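Local structure of caspase Nc subunit 1 (2FP3) at residues S253-K258 with D274-T279; K87-L92 with V133-G138; V36-K41 with F93-F98; T116-S121 with E128-V133. The protein is an initiator cysteine protease that acts in the caspase activation cascade responsible for carrying out apoptosis in Drosophila. The protein carries 2 engineered substitutions. All coordinates share one frame; numbering follows the deposited sequence.

Interaction 1 of 4, residues S253-K258 with D274-T279; sequences SWYIQK and DILKKT
Two consecutive helices of the caspase alpha/beta fold, 251-266 and 272-284, meet here where Tyr255 of the first touches Leu276 and Thr279 of the second. The axes of the two short segments pass 10.5 Å apart with their N-to-C directions at 131°, a steep crossing about midway between perpendicular and antiparallel. The phenol of Tyr255 spans much of that gap. With CG anti to the backbone N (chi1 171°), the ring is laid across it. Its ring atom CE1 comes to 3.9 Å from the methyl CG2 of Thr279, and further out OH of Tyr255 reaches CD2 of Leu276 at 3.8 Å. The side chains of Tyr255 and Thr279 cross at about a right angle. The same Thr279 methyl also touches the backbone, lying 3.8 Å from O of Tyr255. What turns that methyl outward is the other branch of the threonine: OG1 of Thr279 donates to O of Ile275 at 2.7 Å, approaching 41° out of the carbonyl plane. Ile275 O also takes the helical bond from Thr279 N and is thus gripped twice. Lys258 adds only its aliphatic base, CB lying 4.4 Å from CG2 of Thr279, while its amine end leads away. Tyr255 and Leu276 both rest on Cys236 of strand 233-237, which places the contact against the central sheet. Since the threonine hydroxyl is spent inside its own helix, the surface offered to Tyr255 is a methyl, and cohesion between the two segments is essentially van der Waals packing.

Interaction 2 of 4, residues K87-L92 with V133-G138; sequences KSLIHL and VLMTHG
Leu89 is the residue through which this turn of helix 82-95 touches Val133 and Met135 of strand 130-139, a helix-on-sheet contact in the core of the caspase alpha/beta fold. Just before it, Ser88 returns its hydroxyl to O of Lys84 in its own helix and faces Cys260 of helix 251-266. Leu89 itself has CG anti to the carbonyl carbon (chi1 -72°), and its branch CD1 makes both contacts, meeting each strand side chain tip to tip. CD1 of Leu89 lies 3.7 Å from CG1 of Val133. Ile90 turns instead to Met66 of strand 62-68 and to Tyr27. Next, both ring nitrogens of His91 are hydrogen-bonded to carbonyls, ND1 to Val31 and NE2 to Pro34. Carbonyls only accept, so this imidazole may well be doubly protonated, and it ties the N-terminal chain to the helix. Leu92 completes the segment against Met263. Val133 and Met135, two apart on an extended strand, offer side chains from the same face, and two residues further on comes His137, an active-site residue by similarity. The bend at the end of the Met135 chain (chi3 -71°) brings CE to 4.3 Å from CG1 of Val133. That methyl CE of Met135 also stands 3.7 Å from CD1 of Leu89, and the sulfur SD of Met135 is 3.8 Å from the same CD1.

Interaction 3 of 4, residues V36-K41 with F93-F98; sequences VKKSKK and FQELNF
Val36, in the irregular chain ahead of the first strand, lies against the aliphatic part of Glu95 in the last turn of helix 82-95. Val36 has CG1 anti to the backbone N (chi1 173°), which leaves CG2 on the side of its own nitrogen. From there CG2 of Val36 reaches CB of Glu95 at 3.8 Å and CG of Glu95 at 3.9 Å. The two side chains pass at a slant, so the valine meets methylene carbons and not the carboxylate. Glu95 is bent at its second torsion (chi2 -66°), which folds the carboxylate back from a straight extension. Lys38 comes nearer through its end: its chain is extended in the middle and kinked at the last torsion, putting NZ of Lys38 4.2 Å from OE2 of Glu95. At that separation the opposite charges are near but not paired, and any attraction is at most a long-range one; Lys38 also touches a crystal neighbour, which may influence its pose. The helix then ends in a Schellman motif. Asn97 takes positive phi (64°), Phe98 N bonds to Phe93 O at 2.9 Å, and Asn97 N bonds to Gln94 O at 3.0 Å. The turn brings CD2 of Phe93 over one face of the Phe98 ring. Around the contact, Val36 packs on Ala264 and Leu96 on Met263, both of helix 251-266, while Phe93 and Phe98 lean on Leu64 of strand 62-68.

Interaction 4 of 4, residues T116-S121 with E128-V133; sequences TMVTSS and ECFVMV
The ring of Phe130 meets Val118 at its edge: CG1 of Val118 lies near the ring plane, 3.9 Å from CE1 of Phe130. Thr119 approaches the same ring corner more loosely, with its methyl CG2 4.4 Å from CE1 of Phe130. A second ring, that of Phe164, also meets Phe130, with the planes inclined at about 45°. Phe130 has CG anti to the backbone N (chi1 -179°), which carries the ring from the strand toward the helix, where it crosses the Val118 side chain at about a right angle. These residues belong to a beta-alpha-beta crossover: strands 98-103 and 130-139 both run parallel to strand 62-68, and helix 108-119 with the short helix 122-126 joins them. Backbone bonds from Phe130 to Pro176 and Val178 fasten the strand to its other parallel neighbour, 177-181. On the helical side, the hydroxyl of Thr119 is used within its own helix, on O of Leu115, leaving the methyl for the ring. Ser121 marks the joint between the two helices. Its OG donates to O of Val118 at 2.9 Å, lying in the carbonyl plane with a C=O...donor angle of 148°, and its backbone N bonds to that same Val118 O at 3.0 Å. The serine OG also caps N of Val124, as an N-cap residue of helix 122-126.

How the interactions relate
Interactions 1, 2 and 4 are buried, whereas interaction 3 is only partly buried, farther from the centre of the chain. The segments of interactions 2 and 4 overlap at Val133, which makes a contact only in 2; they draw on opposite faces of strand 130-139: Val133 and Met135 point to helix 82-95, Phe130 to helix 108-119. Interactions 2 and 3 both use helix 82-95, and Leu92 touches Val36 where they adjoin. Interaction 1 continues the same helix layer along the sheet, with Ile256 packed on Leu89. Aliphatic and methionine methyls meet in interaction 2, aromatic rings take methyls in 1 and 4, and only 3 brings opposite charges near each other. Phe98 packs on Cys129 and Val131, linking 3 to 4.

Interaction 1 of 4, residues S253-K258 with D274-T279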
loop_
_atom_site.group_PDB
_atom_site.type_symbol
_atom_site.label_atom_id
_atom_site.label_comp_id
_atom_site.label_asym_id
_atom_site.label_seq_id
_atom_site.Cartn_x
_atom_site.Cartn_y
_atom_site.Cartn_z
ATOM N N SER A 253 6.077 10.494 2.353
ATOM C CA SER A 253 5.120 10.920 3.368
ATOM C C SER A 253 4.066 11.817 2.733
ATOM O O SER A 253 2.893 11.764 3.098
ATOM C CB SER A 253 5.837 11.678 4.493
ATOM O OG SER A 253 6.778 10.848 5.160
ATOM N N TRP A 254 4.492 12.639 1.777
ATOM C CA TRP A 254 3.588 13.543 1.078
ATOM C C TRP A 254 2.705 12.713 0.146
ATOM O O TRP A 254 1.517 12.989 -0.022
ATOM C CB TRP A 254 4.391 14.571 0.280
ATOM C CG TRP A 254 3.584 15.752 -0.127
ATOM C CD1 TRP A 254 3.350 16.186 -1.398
ATOM C CD2 TRP A 254 2.887 16.656 0.741
ATOM N NE1 TRP A 254 2.550 17.305 -1.379
ATOM C CE2 TRP A 254 2.253 17.617 -0.078
ATOM C CE3 TRP A 254 2.739 16.750 2.131
ATOM C CZ2 TRP A 254 1.478 18.658 0.447
ATOM C CZ3 TRP A 254 1.967 17.786 2.654
ATOM C CH2 TRP A 254 1.349 18.726 1.812
ATOM N N TYR A 255 3.306 11.693 -0.459
ATOM C CA TYR A 255 2.593 10.778 -1.340
ATOM C C TYR A 255 1.498 10.099 -0.514
ATOM O O TYR A 255 0.324 10.085 -0.895
ATOM C CB TYR A 255 3.554 9.713 -1.869
ATOM C CG TYR A 255 2.864 8.606 -2.623
ATOM C CD1 TYR A 255 2.563 8.742 -3.977
ATOM C CD2 TYR A 255 2.507 7.418 -1.986
ATOM C CE1 TYR A 255 1.932 7.724 -4.681
ATOM C CE2 TYR A 255 1.871 6.390 -2.683
ATOM C CZ TYR A 255 1.592 6.550 -4.033
ATOM O OH TYR A 255 1.014 5.524 -4.750
ATOM N N ILE A 256 1.899 9.536 0.624
ATOM C CA ILE A 256 0.974 8.859 1.525
ATOM C C ILE A 256 -0.154 9.760 2.006
ATOM O O ILE A 256 -1.323 9.359 1.999
ATOM C CB ILE A 256 1.702 8.305 2.757
ATOM C CG1 ILE A 256 2.516 7.082 2.365
ATOM C CG2 ILE A 256 0.700 7.923 3.832
ATOM C CD1 ILE A 256 3.364 6.557 3.485
ATOM N N GLN A 257 0.187 10.970 2.432
ATOM C CA GLN A 257 -0.835 11.886 2.917
ATOM C C GLN A 257 -1.838 12.226 1.827
ATOM O O GLN A 257 -3.052 12.165 2.046
ATOM C CB GLN A 257 -0.193 13.165 3.461
ATOM C CG GLN A 257 0.683 12.924 4.686
ATOM C CD GLN A 257 -0.064 12.229 5.814
ATOM O OE1 GLN A 257 0.416 11.239 6.373
ATOM N NE2 GLN A 257 -1.240 12.746 6.154
ATOM N N LYS A 258 -1.328 12.569 0.648
ATOM C CA LYS A 258 -2.179 12.926 -0.475
ATOM C C LYS A 258 -3.045 11.728 -0.850
ATOM O O LYS A 258 -4.213 11.873 -1.231
ATOM C CB LYS A 258 -1.319 13.351 -1.666
ATOM C CG LYS A 258 -2.061 14.236 -2.646
ATOM C CD LYS A 258 -2.534 15.521 -1.972
ATOM C CE LYS A 258 -3.448 16.325 -2.889
ATOM N NZ LYS A 258 -3.921 17.598 -2.278
ATOM N N ASP A 274 -7.823 5.134 -10.673
ATOM C CA ASP A 274 -8.153 6.541 -10.892
ATOM C C ASP A 274 -7.597 7.334 -9.712
ATOM O O ASP A 274 -7.019 8.411 -9.871
ATOM C CB ASP A 274 -9.668 6.734 -10.969
ATOM C CG ASP A 274 -10.191 6.698 -12.387
ATOM O OD1 ASP A 274 -9.528 6.108 -13.262
ATOM O OD2 ASP A 274 -11.278 7.257 -12.625
ATOM N N ILE A 275 -7.772 6.777 -8.522
ATOM C CA ILE A 275 -7.294 7.409 -7.310
ATOM C C ILE A 275 -5.774 7.564 -7.328
ATOM O O ILE A 275 -5.258 8.596 -6.914
ATOM C CB ILE A 275 -7.757 6.598 -6.079
ATOM C CG1 ILE A 275 -9.250 6.876 -5.840
ATOM C CG2 ILE A 275 -6.919 6.955 -4.856
ATOM C CD1 ILE A 275 -9.898 6.003 -4.771
ATOM N N LEU A 276 -5.065 6.543 -7.815
ATOM C CA LEU A 276 -3.602 6.590 -7.891
ATOM C C LEU A 276 -3.161 7.663 -8.879
ATOM O O LEU A 276 -2.180 8.348 -8.637
ATOM C CB LEU A 276 -3.018 5.227 -8.307
ATOM C CG LEU A 276 -3.115 4.091 -7.283
ATOM C CD1 LEU A 276 -2.573 2.808 -7.868
ATOM C CD2 LEU A 276 -2.346 4.454 -6.029
ATOM N N LYS A 277 -3.867 7.806 -9.996
ATOM C CA LYS A 277 -3.510 8.846 -10.955
ATOM C C LYS A 277 -3.767 10.200 -10.294
ATOM O O LYS A 277 -2.959 11.115 -10.431
ATOM C CB LYS A 277 -4.334 8.745 -12.235
ATOM C CG LYS A 277 -3.978 7.575 -13.144
ATOM C CD LYS A 277 -4.976 7.526 -14.293
ATOM C CE LYS A 277 -5.055 6.166 -14.944
ATOM N NZ LYS A 277 -5.525 5.110 -14.042
ATOM N N LYS A 278 -4.880 10.315 -9.568
ATOM C CA LYS A 278 -5.217 11.556 -8.864
ATOM C C LYS A 278 -4.143 11.837 -7.825
ATOM O O LYS A 278 -3.708 12.968 -7.659
ATOM C CB LYS A 278 -6.566 11.442 -8.150
ATOM C CG LYS A 278 -7.568 12.546 -8.486
ATOM C CD LYS A 278 -7.066 13.932 -8.111
ATOM C CE LYS A 278 -8.029 15.005 -8.609
ATOM N NZ LYS A 278 -7.462 16.378 -8.503
ATOM N N THR A 279 -3.719 10.799 -7.119
ATOM C CA THR A 279 -2.684 10.965 -6.115
ATOM C C THR A 279 -1.405 11.473 -6.781
ATOM O O THR A 279 -0.812 12.458 -6.334
ATOM C CB THR A 279 -2.404 9.631 -5.400
ATOM O OG1 THR A 279 -3.614 9.157 -4.809
ATOM C CG2 THR A 279 -1.359 9.802 -4.312
#

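Interaction 2 of 4, residues K87-L92 with V133-G138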
loop_
_atom_site.group_PDB
_atom_site.type_symbol
_atom_site.label_atom_id
_atom_site.label_comp_id
_atom_site.label_asym_id
_atom_site.label_seq_id
_atom_site.Cartn_x
_atom_site.Cartn_y
_atom_site.Cartn_z
ATOM N N LYS A 87 -0.723 6.738 11.361
ATOM C CA LYS A 87 -2.032 7.177 11.835
ATOM C C LYS A 87 -2.990 7.371 10.669
ATOM O O LYS A 87 -4.131 6.904 10.701
ATOM C CB LYS A 87 -1.912 8.493 12.611
ATOM C CG LYS A 87 -0.900 8.476 13.754
ATOM C CD LYS A 87 -0.749 9.866 14.379
ATOM C CE LYS A 87 0.424 9.943 15.356
ATOM N NZ LYS A 87 0.241 9.082 16.556
ATOM N N SER A 88 -2.530 8.070 9.638
ATOM C CA SER A 88 -3.354 8.315 8.463
ATOM C C SER A 88 -3.791 6.999 7.810
ATOM O O SER A 88 -4.974 6.794 7.532
ATOM C CB SER A 88 -2.579 9.156 7.445
ATOM O OG SER A 88 -2.258 10.439 7.962
ATOM N N LEU A 89 -2.838 6.104 7.566
ATOM C CA LEU A 89 -3.172 4.837 6.937
ATOM C C LEU A 89 -4.137 4.031 7.795
ATOM O O LEU A 89 -5.149 3.531 7.292
ATOM C CB LEU A 89 -1.904 4.029 6.655
ATOM C CG LEU A 89 -1.037 4.586 5.518
ATOM C CD1 LEU A 89 0.333 3.936 5.537
ATOM C CD2 LEU A 89 -1.733 4.363 4.185
ATOM N N ILE A 90 -3.838 3.904 9.086
ATOM C CA ILE A 90 -4.717 3.147 9.965
ATOM C C ILE A 90 -6.115 3.747 9.947
ATOM O O ILE A 90 -7.097 3.045 9.710
ATOM C CB ILE A 90 -4.167 3.100 11.412
ATOM C CG1 ILE A 90 -2.948 2.176 11.455
ATOM C CG2 ILE A 90 -5.233 2.564 12.378
ATOM C CD1 ILE A 90 -2.094 2.323 12.709
ATOM N N HIS A 91 -6.209 5.047 10.178
ATOM C CA HIS A 91 -7.510 5.696 10.162
ATOM C C HIS A 91 -8.272 5.387 8.866
ATOM O O HIS A 91 -9.414 4.927 8.896
ATOM C CB HIS A 91 -7.354 7.211 10.301
ATOM C CG HIS A 91 -8.599 7.966 9.961
ATOM N ND1 HIS A 91 -9.745 7.886 10.721
ATOM C CD2 HIS A 91 -8.901 8.755 8.905
ATOM C CE1 HIS A 91 -10.703 8.591 10.144
ATOM N NE2 HIS A 91 -10.215 9.128 9.041
ATOM N N LEU A 92 -7.634 5.649 7.731
ATOM C CA LEU A 92 -8.248 5.411 6.428
ATOM C C LEU A 92 -8.742 3.984 6.220
ATOM O O LEU A 92 -9.856 3.771 5.710
ATOM C CB LEU A 92 -7.262 5.743 5.306
ATOM C CG LEU A 92 -7.681 5.279 3.907
ATOM C CD1 LEU A 92 -8.920 6.033 3.481
ATOM C CD2 LEU A 92 -6.539 5.517 2.918
ATOM N N VAL A 133 1.614 -1.873 2.882
ATOM C CA VAL A 133 2.298 -0.600 2.752
ATOM C C VAL A 133 3.577 -0.697 3.562
ATOM O O VAL A 133 3.542 -0.806 4.789
ATOM C CB VAL A 133 1.462 0.589 3.266
ATOM C CG1 VAL A 133 2.235 1.879 3.052
ATOM C CG2 VAL A 133 0.136 0.664 2.522
ATOM N N LEU A 134 4.704 -0.693 2.858
ATOM C CA LEU A 134 6.007 -0.772 3.498
ATOM C C LEU A 134 6.658 0.591 3.387
ATOM O O LEU A 134 6.896 1.090 2.287
ATOM C CB LEU A 134 6.885 -1.826 2.818
ATOM C CG LEU A 134 8.343 -1.921 3.285
ATOM C CD1 LEU A 134 8.391 -2.257 4.774
ATOM C CD2 LEU A 134 9.073 -2.981 2.480
ATOM N N MET A 135 6.932 1.202 4.532
ATOM C CA MET A 135 7.558 2.513 4.551
ATOM C C MET A 135 8.934 2.435 5.186
ATOM O O MET A 135 9.060 2.209 6.387
ATOM C CB MET A 135 6.668 3.497 5.308
ATOM C CG MET A 135 5.341 3.692 4.622
ATOM S SD MET A 135 4.124 4.503 5.630
ATOM C CE MET A 135 3.754 3.186 6.823
ATOM N N THR A 136 9.959 2.612 4.360
ATOM C CA THR A 136 11.346 2.566 4.808
ATOM C C THR A 136 12.227 3.315 3.804
ATOM O O THR A 136 11.729 4.076 2.980
ATOM C CB THR A 136 11.829 1.114 4.905
ATOM O OG1 THR A 136 13.189 1.081 5.358
ATOM C CG2 THR A 136 11.739 0.452 3.547
ATOM N N HIS A 137 13.536 3.101 3.883
ATOM C CA HIS A 137 14.473 3.735 2.964
ATOM C C HIS A 137 14.789 2.752 1.838
ATOM O O HIS A 137 14.864 1.542 2.064
ATOM C CB HIS A 137 15.764 4.116 3.692
ATOM C CG HIS A 137 15.592 5.201 4.709
ATOM N ND1 HIS A 137 14.968 6.396 4.425
ATOM C CD2 HIS A 137 16.001 5.290 5.997
ATOM C CE1 HIS A 137 15.002 7.175 5.492
ATOM N NE2 HIS A 137 15.624 6.527 6.460
ATOM N N GLY A 138 14.972 3.275 0.629
ATOM C CA GLY A 138 15.275 2.423 -0.510
ATOM C C GLY A 138 16.564 2.799 -1.217
ATOM O O GLY A 138 16.903 3.978 -1.335
#

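Interaction 3 of 4, residues V36-K41 with F93-F98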
loop_
_atom_site.group_PDB
_atom_site.type_symbol
_atom_site.label_atom_id
_atom_site.label_comp_id
_atom_site.label_asym_id
_atom_site.label_seq_id
_atom_site.Cartn_x
_atom_site.Cartn_y
_atom_site.Cartn_z
ATOM N N VAL A 36 -14.194 10.137 5.855
ATOM C CA VAL A 36 -14.134 9.295 4.666
ATOM C C VAL A 36 -15.553 9.085 4.161
ATOM O O VAL A 36 -16.328 8.360 4.787
ATOM C CB VAL A 36 -13.521 7.915 4.984
ATOM C CG1 VAL A 36 -13.627 7.008 3.772
ATOM C CG2 VAL A 36 -12.072 8.070 5.400
ATOM N N LYS A 37 -15.903 9.718 3.043
ATOM C CA LYS A 37 -17.252 9.564 2.510
ATOM C C LYS A 37 -17.510 8.081 2.293
ATOM O O LYS A 37 -16.590 7.332 1.995
ATOM C CD LYS A 37 -19.018 11.267 -0.533
ATOM C CE LYS A 37 -18.698 12.740 -0.303
ATOM N NZ LYS A 37 -17.277 12.985 0.070
ATOM N N LYS A 38 -18.761 7.660 2.448
ATOM C CA LYS A 38 -19.133 6.262 2.291
ATOM C C LYS A 38 -19.917 6.021 1.013
ATOM O O LYS A 38 -20.587 6.912 0.509
ATOM C CB LYS A 38 -19.998 5.797 3.468
ATOM C CG LYS A 38 -19.418 6.039 4.861
ATOM C CD LYS A 38 -20.382 5.497 5.920
ATOM C CE LYS A 38 -20.134 6.084 7.314
ATOM N NZ LYS A 38 -18.797 5.747 7.879
ATOM N N SER A 39 -19.836 4.804 0.493
ATOM C CA SER A 39 -20.577 4.449 -0.700
ATOM C C SER A 39 -22.045 4.267 -0.321
ATOM O O SER A 39 -22.377 4.057 0.848
ATOM C CB SER A 39 -20.043 3.141 -1.285
ATOM O OG SER A 39 -18.693 3.280 -1.667
ATOM N N LYS A 40 -22.922 4.344 -1.313
ATOM C CA LYS A 40 -24.346 4.162 -1.085
ATOM C C LYS A 40 -24.806 2.999 -1.954
ATOM O O LYS A 40 -25.998 2.752 -2.120
ATOM C CB LYS A 40 -25.112 5.437 -1.455
ATOM C CG LYS A 40 -24.914 6.594 -0.488
ATOM C CD LYS A 40 -25.682 7.826 -0.949
ATOM C CE LYS A 40 -25.823 8.858 0.165
ATOM N NZ LYS A 40 -24.511 9.317 0.694
ATOM N N LYS A 41 -23.838 2.271 -2.492
ATOM C CA LYS A 41 -24.123 1.142 -3.367
ATOM C C LYS A 41 -22.813 0.398 -3.607
ATOM O O LYS A 41 -21.755 0.827 -3.160
ATOM C CB LYS A 41 -24.644 1.665 -4.709
ATOM C CG LYS A 41 -23.627 2.588 -5.392
ATOM C CD LYS A 41 -24.167 3.325 -6.613
ATOM C CE LYS A 41 -24.125 2.482 -7.878
ATOM N NZ LYS A 41 -24.732 3.225 -9.027
ATOM N N PHE A 93 -7.924 3.003 6.596
ATOM C CA PHE A 93 -8.335 1.627 6.392
ATOM C C PHE A 93 -9.347 1.114 7.402
ATOM O O PHE A 93 -10.045 0.129 7.135
ATOM C CB PHE A 93 -7.110 0.711 6.256
ATOM C CG PHE A 93 -6.419 0.863 4.926
ATOM C CD1 PHE A 93 -5.380 1.773 4.763
ATOM C CD2 PHE A 93 -6.905 0.200 3.801
ATOM C CE1 PHE A 93 -4.845 2.034 3.503
ATOM C CE2 PHE A 93 -6.375 0.455 2.532
ATOM C CZ PHE A 93 -5.342 1.379 2.386
ATOM N N GLN A 94 -9.451 1.781 8.550
ATOM C CA GLN A 94 -10.468 1.389 9.525
ATOM C C GLN A 94 -11.818 1.774 8.929
ATOM O O GLN A 94 -12.796 1.051 9.069
ATOM C CB GLN A 94 -10.284 2.113 10.850
ATOM C CG GLN A 94 -9.191 1.532 11.717
ATOM C CD GLN A 94 -9.213 2.096 13.118
ATOM O OE1 GLN A 94 -9.271 3.316 13.312
ATOM N NE2 GLN A 94 -9.160 1.212 14.111
ATOM N N GLU A 95 -11.853 2.914 8.245
ATOM C CA GLU A 95 -13.069 3.392 7.616
ATOM C C GLU A 95 -13.383 2.561 6.374
ATOM O O GLU A 95 -14.522 2.551 5.895
ATOM C CB GLU A 95 -12.919 4.869 7.254
ATOM C CG GLU A 95 -12.515 5.731 8.438
ATOM C CD GLU A 95 -13.592 5.808 9.512
ATOM O OE1 GLU A 95 -13.242 6.038 10.689
ATOM O OE2 GLU A 95 -14.786 5.652 9.183
ATOM N N LEU A 96 -12.379 1.875 5.832
ATOM C CA LEU A 96 -12.637 1.021 4.675
ATOM C C LEU A 96 -12.990 -0.365 5.211
ATOM O O LEU A 96 -13.219 -1.304 4.460
ATOM C CB LEU A 96 -11.412 0.938 3.754
ATOM C CG LEU A 96 -10.948 2.244 3.105
ATOM C CD1 LEU A 96 -9.854 1.948 2.095
ATOM C CD2 LEU A 96 -12.108 2.929 2.426
ATOM N N ASN A 97 -13.026 -0.471 6.533
ATOM C CA ASN A 97 -13.360 -1.709 7.208
ATOM C C ASN A 97 -12.378 -2.852 6.965
ATOM O O ASN A 97 -12.792 -3.997 6.826
ATOM C CB ASN A 97 -14.760 -2.151 6.804
ATOM C CG ASN A 97 -15.794 -1.073 7.035
ATOM O OD1 ASN A 97 -16.224 -0.393 6.095
ATOM N ND2 ASN A 97 -16.191 -0.898 8.291
ATOM N N PHE A 98 -11.086 -2.536 6.908
ATOM C CA PHE A 98 -10.051 -3.545 6.708
ATOM C C PHE A 98 -9.576 -4.064 8.052
ATOM O O PHE A 98 -9.700 -3.384 9.070
ATOM C CB PHE A 98 -8.813 -2.958 6.007
ATOM C CG PHE A 98 -8.849 -3.041 4.512
ATOM C CD1 PHE A 98 -7.718 -3.431 3.811
ATOM C CD2 PHE A 98 -10.002 -2.720 3.805
ATOM C CE1 PHE A 98 -7.722 -3.499 2.418
ATOM C CE2 PHE A 98 -10.021 -2.782 2.402
ATOM C CZ PHE A 98 -8.873 -3.175 1.707
#

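Interaction 4 of 4, residues T116-S121 with E128-V133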
loop_
_atom_site.group_PDB
_atom_site.type_symbol
_atom_site.label_atom_id
_atom_site.label_comp_id
_atom_site.label_asym_id
_atom_site.label_seq_id
_atom_site.Cartn_x
_atom_site.Cartn_y
_atom_site.Cartn_z
ATOM N N THR A 116 4.748 -13.755 5.731
ATOM C CA THR A 116 4.277 -15.119 5.536
ATOM C C THR A 116 3.132 -15.463 6.474
ATOM O O THR A 116 2.163 -16.111 6.077
ATOM C CB THR A 116 5.409 -16.125 5.767
ATOM O OG1 THR A 116 6.526 -15.782 4.934
ATOM C CG2 THR A 116 4.938 -17.528 5.444
ATOM N N MET A 117 3.256 -15.032 7.722
ATOM C CA MET A 117 2.250 -15.289 8.739
ATOM C C MET A 117 0.931 -14.616 8.334
ATOM O O MET A 117 -0.167 -15.153 8.524
ATOM C CB MET A 117 2.741 -14.713 10.067
ATOM C CG MET A 117 2.390 -15.521 11.298
ATOM S SD MET A 117 3.004 -14.704 12.799
ATOM C CE MET A 117 4.783 -14.936 12.628
ATOM N N VAL A 118 1.052 -13.426 7.770
ATOM C CA VAL A 118 -0.113 -12.681 7.358
ATOM C C VAL A 118 -0.758 -13.278 6.115
ATOM O O VAL A 118 -1.961 -13.547 6.117
ATOM C CB VAL A 118 0.254 -11.201 7.136
ATOM C CG1 VAL A 118 -0.875 -10.475 6.427
ATOM C CG2 VAL A 118 0.536 -10.550 8.495
ATOM N N THR A 119 0.031 -13.517 5.071
ATOM C CA THR A 119 -0.526 -14.066 3.842
ATOM C C THR A 119 -1.035 -15.484 4.009
ATOM O O THR A 119 -1.869 -15.936 3.233
ATOM C CB THR A 119 0.477 -13.991 2.669
ATOM O OG1 THR A 119 1.770 -14.437 3.097
ATOM C CG2 THR A 119 0.591 -12.559 2.175
ATOM N N SER A 120 -0.548 -16.179 5.032
ATOM C CA SER A 120 -0.996 -17.539 5.321
ATOM C C SER A 120 -2.106 -17.563 6.378
ATOM O O SER A 120 -2.620 -18.630 6.735
ATOM C CB SER A 120 0.174 -18.383 5.812
ATOM O OG SER A 120 0.863 -18.945 4.713
ATOM N N SER A 121 -2.471 -16.379 6.865
ATOM C CA SER A 121 -3.489 -16.243 7.897
ATOM C C SER A 121 -4.903 -16.604 7.457
ATOM O O SER A 121 -5.280 -16.458 6.289
ATOM C CB SER A 121 -3.515 -14.805 8.431
ATOM O OG SER A 121 -4.344 -13.965 7.629
ATOM N N GLU A 128 -11.291 -10.158 0.895
ATOM C CA GLU A 128 -11.585 -9.824 -0.485
ATOM C C GLU A 128 -10.466 -9.035 -1.136
ATOM O O GLU A 128 -10.385 -8.992 -2.360
ATOM C CB GLU A 128 -12.879 -8.995 -0.573
ATOM C CG GLU A 128 -14.158 -9.756 -0.227
ATOM C CD GLU A 128 -15.375 -8.855 -0.158
ATOM O OE1 GLU A 128 -15.441 -7.995 0.739
ATOM O OE2 GLU A 128 -16.269 -9.009 -1.008
ATOM N N CYS A 129 -9.599 -8.426 -0.331
ATOM C CA CYS A 129 -8.535 -7.579 -0.871
ATOM C C CYS A 129 -7.303 -7.472 0.037
ATOM O O CYS A 129 -7.421 -7.425 1.266
ATOM C CB CYS A 129 -9.121 -6.178 -1.123
ATOM S SG CYS A 129 -7.964 -4.907 -1.675
ATOM N N PHE A 130 -6.119 -7.426 -0.567
ATOM C CA PHE A 130 -4.897 -7.313 0.220
ATOM C C PHE A 130 -4.075 -6.079 -0.139
ATOM O O PHE A 130 -3.744 -5.855 -1.301
ATOM C CB PHE A 130 -4.017 -8.546 0.038
ATOM C CG PHE A 130 -2.748 -8.497 0.834
ATOM C CD1 PHE A 130 -2.733 -8.905 2.166
ATOM C CD2 PHE A 130 -1.584 -7.970 0.279
ATOM C CE1 PHE A 130 -1.577 -8.788 2.937
ATOM C CE2 PHE A 130 -0.417 -7.846 1.044
ATOM C CZ PHE A 130 -0.414 -8.252 2.372
ATOM N N VAL A 131 -3.743 -5.281 0.867
ATOM C CA VAL A 131 -2.930 -4.090 0.655
ATOM C C VAL A 131 -1.783 -4.092 1.648
ATOM O O VAL A 131 -1.990 -4.238 2.854
ATOM C CB VAL A 131 -3.732 -2.785 0.863
ATOM C CG1 VAL A 131 -2.804 -1.584 0.742
ATOM C CG2 VAL A 131 -4.844 -2.679 -0.175
ATOM N N MET A 132 -0.563 -3.967 1.144
ATOM C CA MET A 132 0.588 -3.900 2.033
ATOM C C MET A 132 1.244 -2.549 1.800
ATOM O O MET A 132 1.376 -2.106 0.655
ATOM C CB MET A 132 1.607 -5.013 1.740
ATOM C CG MET A 132 2.903 -4.880 2.575
ATOM S SD MET A 132 4.293 -5.978 2.110
ATOM C CE MET A 132 4.809 -5.260 0.562
ATOM N N VAL A 133 1.614 -1.873 2.882
ATOM C CA VAL A 133 2.298 -0.600 2.752
ATOM C C VAL A 133 3.577 -0.697 3.562
ATOM O O VAL A 133 3.542 -0.806 4.789
ATOM C CB VAL A 133 1.462 0.589 3.266
ATOM C CG1 VAL A 133 2.235 1.879 3.052
ATOM C CG2 VAL A 133 0.136 0.664 2.522
#